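Local coordinates for tail assembly chaperone (Enterobacteria phage HK97, PDB 2OB9), which probably acts as a chaperone in assembly of the phage tail, and belongs to a diverged family of tail assembly chaperones that share a spiral structure, at residues 23-26 and 32-35; 26-31 and 106-111; 78-83 and 87-92. All coordinates share one frame; numbering follows the deposited sequence.

Overall arrangement
From the N terminus, strand 20-25 turns back into strand 31-36, and contact 1 closes this hairpin along its two backbones. Contact 2 starts from the same stretch, sharing Pro26, but takes the hairpin's connecting loop to helix 103-113, so it encloses most of the chain. Within that long excursion lies contact 3, a short closure in which the loop after strand 80-81 folds back on it. The backbone bond from Cys81 to Val34 sets strand 80-81 beside strand 31-36, joining contacts 1 and 3 in one antiparallel sheet. Leu108 of contact 2 meets Leu80 of contact 3, and all three contacts reach the second subunit.

Contact 1: 23-26 and 32-35; sequences VVVP and KVVL
Val23 and Val33 face each other as a hydrogen-bonded antiparallel pair, gripped by two backbone bonds. Val23 N gives its hydrogen to Val33 O at 3.0 Å, and Val33 N returns one to Val23 O at 2.9 Å; both bonds are nearly straight. Val23 O also receives a CA-H...O contact from Lys32 CA at 3.2 Å, so two donors of different strength share this oxygen. The tight side is the buried face carrying Val23, Val25, Val33 and Leu35. With CG1 of Val23 anti to the backbone N (chi1 165°), CG2 is left beside that nitrogen and meets Leu35 CD1 at 3.8 Å. Val25 approaches Val33 at about a right angle, its CG1 lying 3.9 Å from Val33 CG1. Leu108 and Gln111 of helix 103-113 pack on Val23, and Leu7 of the second subunit reaches Val33. The exposed, looser side is the pair Val24 and Lys32, non-hydrogen-bonded, whose side chains touch through Val24 CG2 and Lys32 CG, 3.9 Å apart; beyond CG the lysine chain bends at chi3 (-93°) and carries its ammonium end away from the neighbouring strand. The arrangement is that of an antiparallel beta hairpin, its apolar face packed under helix 103-113, forming two strands of a three-stranded antiparallel sheet.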
loop_
_atom_site.group_PDB
_atom_site.type_symbol
_atom_site.label_atom_id
_atom_site.label_comp_id
_atom_site.label_asym_id
_atom_site.label_seq_id
_atom_site.Cartn_x
_atom_site.Cartn_y
_atom_site.Cartn_z
ATOM N N VAL A 23 6.743 35.046 -27.114
ATOM C CA VAL A 23 5.313 35.241 -27.016
ATOM C C VAL A 23 5.046 36.755 -26.812
ATOM O O VAL A 23 5.683 37.398 -25.986
ATOM C CB VAL A 23 4.748 34.393 -25.813
ATOM C CG1 VAL A 23 3.347 34.815 -25.410
ATOM C CG2 VAL A 23 4.761 32.950 -26.164
ATOM N N VAL A 24 4.124 37.304 -27.605
ATOM C CA VAL A 24 3.552 38.623 -27.354
ATOM C C VAL A 24 2.445 38.481 -26.311
ATOM O O VAL A 24 1.622 37.549 -26.387
ATOM C CB VAL A 24 2.976 39.256 -28.640
ATOM C CG1 VAL A 24 2.162 40.522 -28.313
ATOM C CG2 VAL A 24 4.085 39.566 -29.610
ATOM N N VAL A 25 2.424 39.380 -25.325
ATOM C CA VAL A 25 1.339 39.366 -24.357
ATOM C C VAL A 25 0.452 40.620 -24.410
ATOM O O VAL A 25 0.755 41.636 -23.794
ATOM C CB VAL A 25 1.761 38.771 -22.949
ATOM C CG1 VAL A 25 3.277 38.804 -22.696
ATOM C CG2 VAL A 25 0.858 39.205 -21.751
ATOM N N PRO A 26 -0.665 40.515 -25.171
ATOM C CA PRO A 26 -1.660 41.553 -25.474
ATOM C C PRO A 26 -2.075 42.354 -24.263
ATOM O O PRO A 26 -2.292 43.567 -24.366
ATOM C CB PRO A 26 -2.872 40.743 -25.966
ATOM C CG PRO A 26 -2.268 39.504 -26.583
ATOM C CD PRO A 26 -1.011 39.220 -25.805
ATOM N N LYS A 32 6.763 41.572 -25.443
ATOM C CA LYS A 32 7.208 40.230 -25.719
ATOM C C LYS A 32 7.957 39.714 -24.500
ATOM O O LYS A 32 8.690 40.466 -23.847
ATOM C CB LYS A 32 8.145 40.156 -26.928
ATOM C CG LYS A 32 7.580 40.560 -28.257
ATOM C CD LYS A 32 8.744 40.715 -29.278
ATOM C CE LYS A 32 9.235 42.197 -29.333
ATOM N NZ LYS A 32 10.581 42.437 -30.021
ATOM N N VAL A 33 7.730 38.431 -24.195
ATOM C CA VAL A 33 8.439 37.694 -23.162
ATOM C C VAL A 33 8.950 36.437 -23.845
ATOM O O VAL A 33 8.571 36.140 -24.979
ATOM C CB VAL A 33 7.511 37.301 -21.942
ATOM C CG1 VAL A 33 6.881 38.541 -21.334
ATOM C CG2 VAL A 33 6.426 36.211 -22.323
ATOM N N VAL A 34 9.837 35.726 -23.164
ATOM C CA VAL A 34 10.304 34.438 -23.604
ATOM C C VAL A 34 9.813 33.420 -22.585
ATOM O O VAL A 34 9.960 33.593 -21.385
ATOM C CB VAL A 34 11.861 34.418 -23.747
ATOM C CG1 VAL A 34 12.379 32.988 -23.860
ATOM C CG2 VAL A 34 12.326 35.255 -24.958
ATOM N N LEU A 35 9.174 32.384 -23.080
ATOM C CA LEU A 35 8.724 31.272 -22.272
ATOM C C LEU A 35 9.646 30.081 -22.529
ATOM O O LEU A 35 9.883 29.703 -23.679
ATOM C CB LEU A 35 7.266 30.877 -22.665
ATOM C CG LEU A 35 6.134 31.888 -22.403
ATOM C CD1 LEU A 35 4.767 31.282 -22.710
ATOM C CD2 LEU A 35 6.167 32.470 -20.959
#

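Contact 2: 26-31 and 106-111; sequences PEWEGV and SRLLKQ
Trp28 and Leu108 meet from opposite directions, the end of the indole's six-membered ring against one methyl. Leu108 CD1 lies 3.6 Å from Trp28 CH2 and equally 3.6 Å from Trp28 CZ3, approaching the ring obliquely. Beside this apolar touch runs a salt bridge, reached by the long side chain of Arg107. From CB the chain starts extended, with CG anti to the backbone N, and CB, CG and CD span the way from the helix without touching the loop. A bend at chi3 (63°) then turns the guanidinium toward it. NE stays 3.8 Å from Glu27 OE2, and CZ comes to 3.6 Å from that same oxygen. NH1 lies 3.1 Å from Gln111 NE2 as modelled, two donors with no hydrogen bond between them. NH2 completes the approach with a hydrogen bond of 2.8 Å to Glu27 OE2, while its nearest approach to Pro26 is 4.4 Å, at CD. The bond is bent, 132° at the hydrogen; OE2 is met from above the carboxylate plane and is itself tilted from the guanidinium plane, the two planes being 34° apart. The type I' turn from Trp28 to Val31 closes the hairpin behind these side chains. Its connecting loop thus lies against helix 103-113, where Val104 also touches Glu27 and His105 meets Trp28 edge-to-face; Gln111 O bonds Lys21 NZ of strand 20-25, and Ala11 of the second subunit packs on Trp28.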
loop_
_atom_site.group_PDB
_atom_site.type_symbol
_atom_site.label_atom_id
_atom_site.label_comp_id
_atom_site.label_asym_id
_atom_site.label_seq_id
_atom_site.Cartn_x
_atom_site.Cartn_y
_atom_site.Cartn_z
ATOM N N PRO A 26 -0.665 40.515 -25.171
ATOM C CA PRO A 26 -1.660 41.553 -25.474
ATOM C C PRO A 26 -2.075 42.354 -24.263
ATOM O O PRO A 26 -2.292 43.567 -24.366
ATOM C CB PRO A 26 -2.872 40.743 -25.966
ATOM C CG PRO A 26 -2.268 39.504 -26.583
ATOM C CD PRO A 26 -1.011 39.220 -25.805
ATOM N N GLU A 27 -2.197 41.676 -23.125
ATOM C CA GLU A 27 -2.749 42.286 -21.923
ATOM C C GLU A 27 -1.670 42.958 -21.081
ATOM O O GLU A 27 -1.973 43.688 -20.137
ATOM C CB GLU A 27 -3.515 41.247 -21.111
ATOM C CG GLU A 27 -2.870 39.893 -21.217
ATOM C CD GLU A 27 -3.635 38.928 -22.078
ATOM O OE1 GLU A 27 -4.864 38.851 -21.915
ATOM O OE2 GLU A 27 -2.990 38.239 -22.888
ATOM N N TRP A 28 -0.414 42.707 -21.423
ATOM C CA TRP A 28 0.683 43.449 -20.827
ATOM C C TRP A 28 1.277 44.351 -21.878
ATOM O O TRP A 28 2.483 44.322 -22.141
ATOM C CB TRP A 28 1.742 42.519 -20.260
ATOM C CG TRP A 28 1.293 41.608 -19.140
ATOM C CD1 TRP A 28 0.131 41.683 -18.378
ATOM C CD2 TRP A 28 2.053 40.524 -18.603
ATOM N NE1 TRP A 28 0.131 40.684 -17.421
ATOM C CE2 TRP A 28 1.299 39.964 -17.539
ATOM C CE3 TRP A 28 3.308 39.965 -18.926
ATOM C CZ2 TRP A 28 1.754 38.859 -16.810
ATOM C CZ3 TRP A 28 3.760 38.876 -18.206
ATOM C CH2 TRP A 28 2.983 38.336 -17.148
ATOM N N GLU A 29 0.395 45.122 -22.505
ATOM C CA GLU A 29 0.742 46.179 -23.475
ATOM C C GLU A 29 1.519 45.735 -24.700
ATOM O O GLU A 29 2.252 46.524 -25.288
ATOM C CB GLU A 29 1.392 47.374 -22.764
ATOM C CG GLU A 29 0.490 47.842 -21.617
ATOM C CD GLU A 29 1.039 49.015 -20.842
ATOM O OE1 GLU A 29 2.181 49.451 -21.131
ATOM O OE2 GLU A 29 0.319 49.492 -19.932
ATOM N N GLY A 30 1.333 44.485 -25.112
ATOM C CA GLY A 30 1.951 43.989 -26.338
ATOM C C GLY A 30 3.387 43.556 -26.123
ATOM O O GLY A 30 4.043 43.151 -27.057
ATOM N N VAL A 31 3.869 43.597 -24.881
ATOM C CA VAL A 31 5.269 43.242 -24.552
ATOM C C VAL A 31 5.560 41.807 -24.948
ATOM O O VAL A 31 4.686 40.925 -24.826
ATOM C CB VAL A 31 5.593 43.489 -23.012
ATOM C CG1 VAL A 31 5.029 42.376 -22.104
ATOM C CG2 VAL A 31 7.077 43.684 -22.756
ATOM N N SER A 106 -1.433 32.484 -15.490
ATOM C CA SER A 106 -1.781 31.087 -15.554
ATOM C C SER A 106 -1.896 30.600 -17.000
ATOM O O SER A 106 -1.574 29.472 -17.287
ATOM C CB SER A 106 -3.028 30.820 -14.714
ATOM O OG SER A 106 -4.205 30.897 -15.510
ATOM N N ARG A 107 -2.301 31.485 -17.904
ATOM C CA ARG A 107 -2.336 31.206 -19.359
ATOM C C ARG A 107 -0.911 31.182 -19.943
ATOM O O ARG A 107 -0.630 30.459 -20.881
ATOM C CB ARG A 107 -3.155 32.282 -20.065
ATOM C CG ARG A 107 -3.312 32.059 -21.570
ATOM C CD ARG A 107 -3.967 33.257 -22.351
ATOM N NE ARG A 107 -3.193 34.529 -22.340
ATOM C CZ ARG A 107 -2.074 34.738 -23.042
ATOM N NH1 ARG A 107 -1.552 33.762 -23.797
ATOM N NH2 ARG A 107 -1.466 35.932 -22.990
ATOM N N LEU A 108 -0.012 31.985 -19.376
ATOM C CA LEU A 108 1.400 31.949 -19.776
ATOM C C LEU A 108 2.084 30.678 -19.253
ATOM O O LEU A 108 2.855 30.072 -19.985
ATOM C CB LEU A 108 2.163 33.236 -19.345
ATOM C CG LEU A 108 1.840 34.517 -20.134
ATOM C CD1 LEU A 108 2.504 35.718 -19.510
ATOM C CD2 LEU A 108 2.256 34.414 -21.626
ATOM N N LEU A 109 1.783 30.256 -18.025
ATOM C CA LEU A 109 2.248 28.970 -17.554
ATOM C C LEU A 109 1.865 27.817 -18.500
ATOM O O LEU A 109 2.739 27.008 -18.857
ATOM C CB LEU A 109 1.784 28.678 -16.133
ATOM C CG LEU A 109 2.160 27.337 -15.454
ATOM C CD1 LEU A 109 3.678 27.057 -15.537
ATOM C CD2 LEU A 109 1.744 27.363 -13.968
ATOM N N LYS A 110 0.585 27.738 -18.889
ATOM C CA LYS A 110 0.108 26.687 -19.794
ATOM C C LYS A 110 0.835 26.661 -21.122
ATOM O O LYS A 110 1.272 25.626 -21.563
ATOM C CB LYS A 110 -1.406 26.782 -20.023
ATOM C CG LYS A 110 -2.184 26.078 -18.931
ATOM C CD LYS A 110 -3.631 26.464 -18.942
ATOM C CE LYS A 110 -4.348 25.917 -17.710
ATOM N NZ LYS A 110 -4.784 24.494 -17.885
ATOM N N GLN A 111 0.934 27.817 -21.761
ATOM C CA GLN A 111 1.686 27.993 -22.980
ATOM C C GLN A 111 3.114 27.449 -22.782
ATOM O O GLN A 111 3.582 26.674 -23.616
ATOM C CB GLN A 111 1.676 29.474 -23.353
ATOM C CG GLN A 111 1.444 29.778 -24.818
ATOM C CD GLN A 111 1.379 31.275 -25.128
ATOM O OE1 GLN A 111 1.660 31.701 -26.257
ATOM N NE2 GLN A 111 0.999 32.073 -24.141
#

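Contact 3: 78-83 and 87-92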
loop_
_atom_site.group_PDB
_atom_site.type_symbol
_atom_site.label_atom_id
_atom_site.label_comp_id
_atom_site.label_asym_id
_atom_site.label_seq_id
_atom_site.Cartn_x
_atom_site.Cartn_y
_atom_site.Cartn_z
ATOM N N ASP A 78 9.566 30.145 -12.861
ATOM C CA ASP A 78 10.652 29.497 -13.509
ATOM C C ASP A 78 10.552 29.551 -15.024
ATOM O O ASP A 78 11.562 29.620 -15.725
ATOM C CB ASP A 78 10.705 28.048 -13.048
ATOM C CG ASP A 78 11.985 27.351 -13.489
ATOM O OD1 ASP A 78 13.079 27.739 -13.003
ATOM O OD2 ASP A 78 11.859 26.433 -14.328
ATOM N N VAL A 79 9.341 29.524 -15.552
ATOM C CA VAL A 79 9.200 29.548 -17.003
ATOM C C VAL A 79 9.328 30.915 -17.648
ATOM O O VAL A 79 9.621 30.989 -18.828
ATOM C CB VAL A 79 7.903 28.830 -17.488
ATOM C CG1 VAL A 79 7.831 27.431 -16.911
ATOM C CG2 VAL A 79 6.636 29.651 -17.177
ATOM N N LEU A 80 9.105 31.988 -16.892
ATOM C CA LEU A 80 8.924 33.330 -17.474
ATOM C C LEU A 80 10.205 34.120 -17.528
ATOM O O LEU A 80 10.805 34.404 -16.490
ATOM C CB LEU A 80 7.869 34.163 -16.693
ATOM C CG LEU A 80 7.516 35.532 -17.308
ATOM C CD1 LEU A 80 6.671 35.324 -18.577
ATOM C CD2 LEU A 80 6.795 36.473 -16.313
ATOM N N CYS A 81 10.582 34.511 -18.748
ATOM C CA CYS A 81 11.852 35.171 -19.016
ATOM C C CYS A 81 11.612 36.435 -19.830
ATOM O O CYS A 81 10.594 36.558 -20.508
ATOM C CB CYS A 81 12.806 34.215 -19.759
ATOM S SG CYS A 81 13.351 32.753 -18.824
ATOM N N ASP A 82 12.545 37.373 -19.747
ATOM C CA ASP A 82 12.548 38.532 -20.627
ATOM C C ASP A 82 13.175 38.172 -21.993
ATOM O O ASP A 82 13.627 37.053 -22.177
ATOM C CB ASP A 82 13.222 39.738 -19.950
ATOM C CG ASP A 82 14.741 39.572 -19.761
ATOM O OD1 ASP A 82 15.375 38.756 -20.419
ATOM O OD2 ASP A 82 15.323 40.296 -18.939
ATOM N N THR A 83 13.211 39.106 -22.934
ATOM C CA THR A 83 13.718 38.808 -24.285
ATOM C C THR A 83 15.246 38.582 -24.359
ATOM O O THR A 83 15.742 37.976 -25.308
ATOM C CB THR A 83 13.258 39.860 -25.328
ATOM O OG1 THR A 83 13.669 41.166 -24.899
ATOM C CG2 THR A 83 11.721 39.820 -25.485
ATOM N N PRO A 87 15.582 35.566 -16.328
ATOM C CA PRO A 87 14.439 35.402 -15.400
ATOM C C PRO A 87 13.777 36.732 -15.045
ATOM O O PRO A 87 14.470 37.690 -14.724
ATOM C CB PRO A 87 15.105 34.828 -14.135
ATOM C CG PRO A 87 16.649 35.306 -14.257
ATOM C CD PRO A 87 16.814 34.992 -15.747
ATOM N N VAL A 88 12.456 36.812 -15.098
ATOM C CA VAL A 88 11.787 38.017 -14.581
ATOM C C VAL A 88 11.787 38.062 -13.026
ATOM O O VAL A 88 11.970 39.138 -12.416
ATOM C CB VAL A 88 10.327 38.163 -15.129
ATOM C CG1 VAL A 88 9.684 39.449 -14.600
ATOM C CG2 VAL A 88 10.314 38.182 -16.646
ATOM N N PHE A 89 11.521 36.904 -12.408
ATOM C CA PHE A 89 11.359 36.775 -10.969
ATOM C C PHE A 89 12.375 35.789 -10.491
ATOM O O PHE A 89 12.681 34.828 -11.203
ATOM C CB PHE A 89 9.954 36.276 -10.599
ATOM C CG PHE A 89 8.848 37.192 -11.043
ATOM C CD1 PHE A 89 8.674 38.446 -10.436
ATOM C CD2 PHE A 89 7.970 36.808 -12.070
ATOM C CE1 PHE A 89 7.662 39.332 -10.851
ATOM C CE2 PHE A 89 6.933 37.673 -12.489
ATOM C CZ PHE A 89 6.778 38.944 -11.871
ATOM N N SER A 90 12.962 36.035 -9.318
ATOM C CA SER A 90 13.734 34.986 -8.675
ATOM C C SER A 90 12.793 34.045 -7.900
ATOM O O SER A 90 11.641 34.383 -7.560
ATOM C CB SER A 90 14.792 35.569 -7.717
ATOM O OG SER A 90 14.129 36.134 -6.608
ATOM N N VAL A 91 13.320 32.855 -7.621
ATOM C CA VAL A 91 12.741 31.910 -6.651
ATOM C C VAL A 91 12.280 32.600 -5.358
ATOM O O VAL A 91 11.227 32.269 -4.817
ATOM C CB VAL A 91 13.731 30.707 -6.387
ATOM C CG1 VAL A 91 15.209 31.120 -6.591
ATOM C CG2 VAL A 91 13.513 30.068 -5.021
ATOM N N ASP A 92 13.038 33.603 -4.914
ATOM C CA ASP A 92 12.786 34.267 -3.651
ATOM C C ASP A 92 11.529 35.141 -3.591
ATOM O O ASP A 92 11.075 35.496 -2.507
ATOM C CB ASP A 92 14.028 35.058 -3.205
ATOM C CG ASP A 92 15.208 34.153 -2.884
ATOM O OD1 ASP A 92 14.998 32.995 -2.445
ATOM O OD2 ASP A 92 16.356 34.598 -3.068
HETATM O O HOH W 1 10.297 34.549 -13.736
#
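A chain reversal after strand 80-81 folds residues 87-89 back beside it, joined to it by a single backbone bridge between Cys81 and Pro87. The bond that holds it runs from Val88 N to Leu80 O, 3.2 Å long and almost straight at the hydrogen (176°). Water 1 lies 2.8 Å from Leu80 O, to which it can donate; the same water accepts from Phe89 N at 3.0 Å. Apolar side chains meet alongside. Val88 points its CB toward the strand, and because CG1 stands opposite the backbone N (chi1 -178°), CG2 is the branch that faces Leu80, 3.9 Å from Leu80 CG as the two side chains cross. Leu80 CD2 also meets Phe89 CE2 at 4.0 Å, approaching the ring obliquely. Within the loop, Val88 CG1 sits over the centre of one face of the Phe89 ring, 3.8 Å above its plane. Asp82 OD1 accepts from Gln86 N across the intervening residues. The reversal sits at the end of the sheet against helix 61-79: Leu80 packs on Val33 and Leu35 of strand 31-36, Phe89 rests on Phe76 and Ile77 of that helix, and Leu7 of the second subunit packs on Val88.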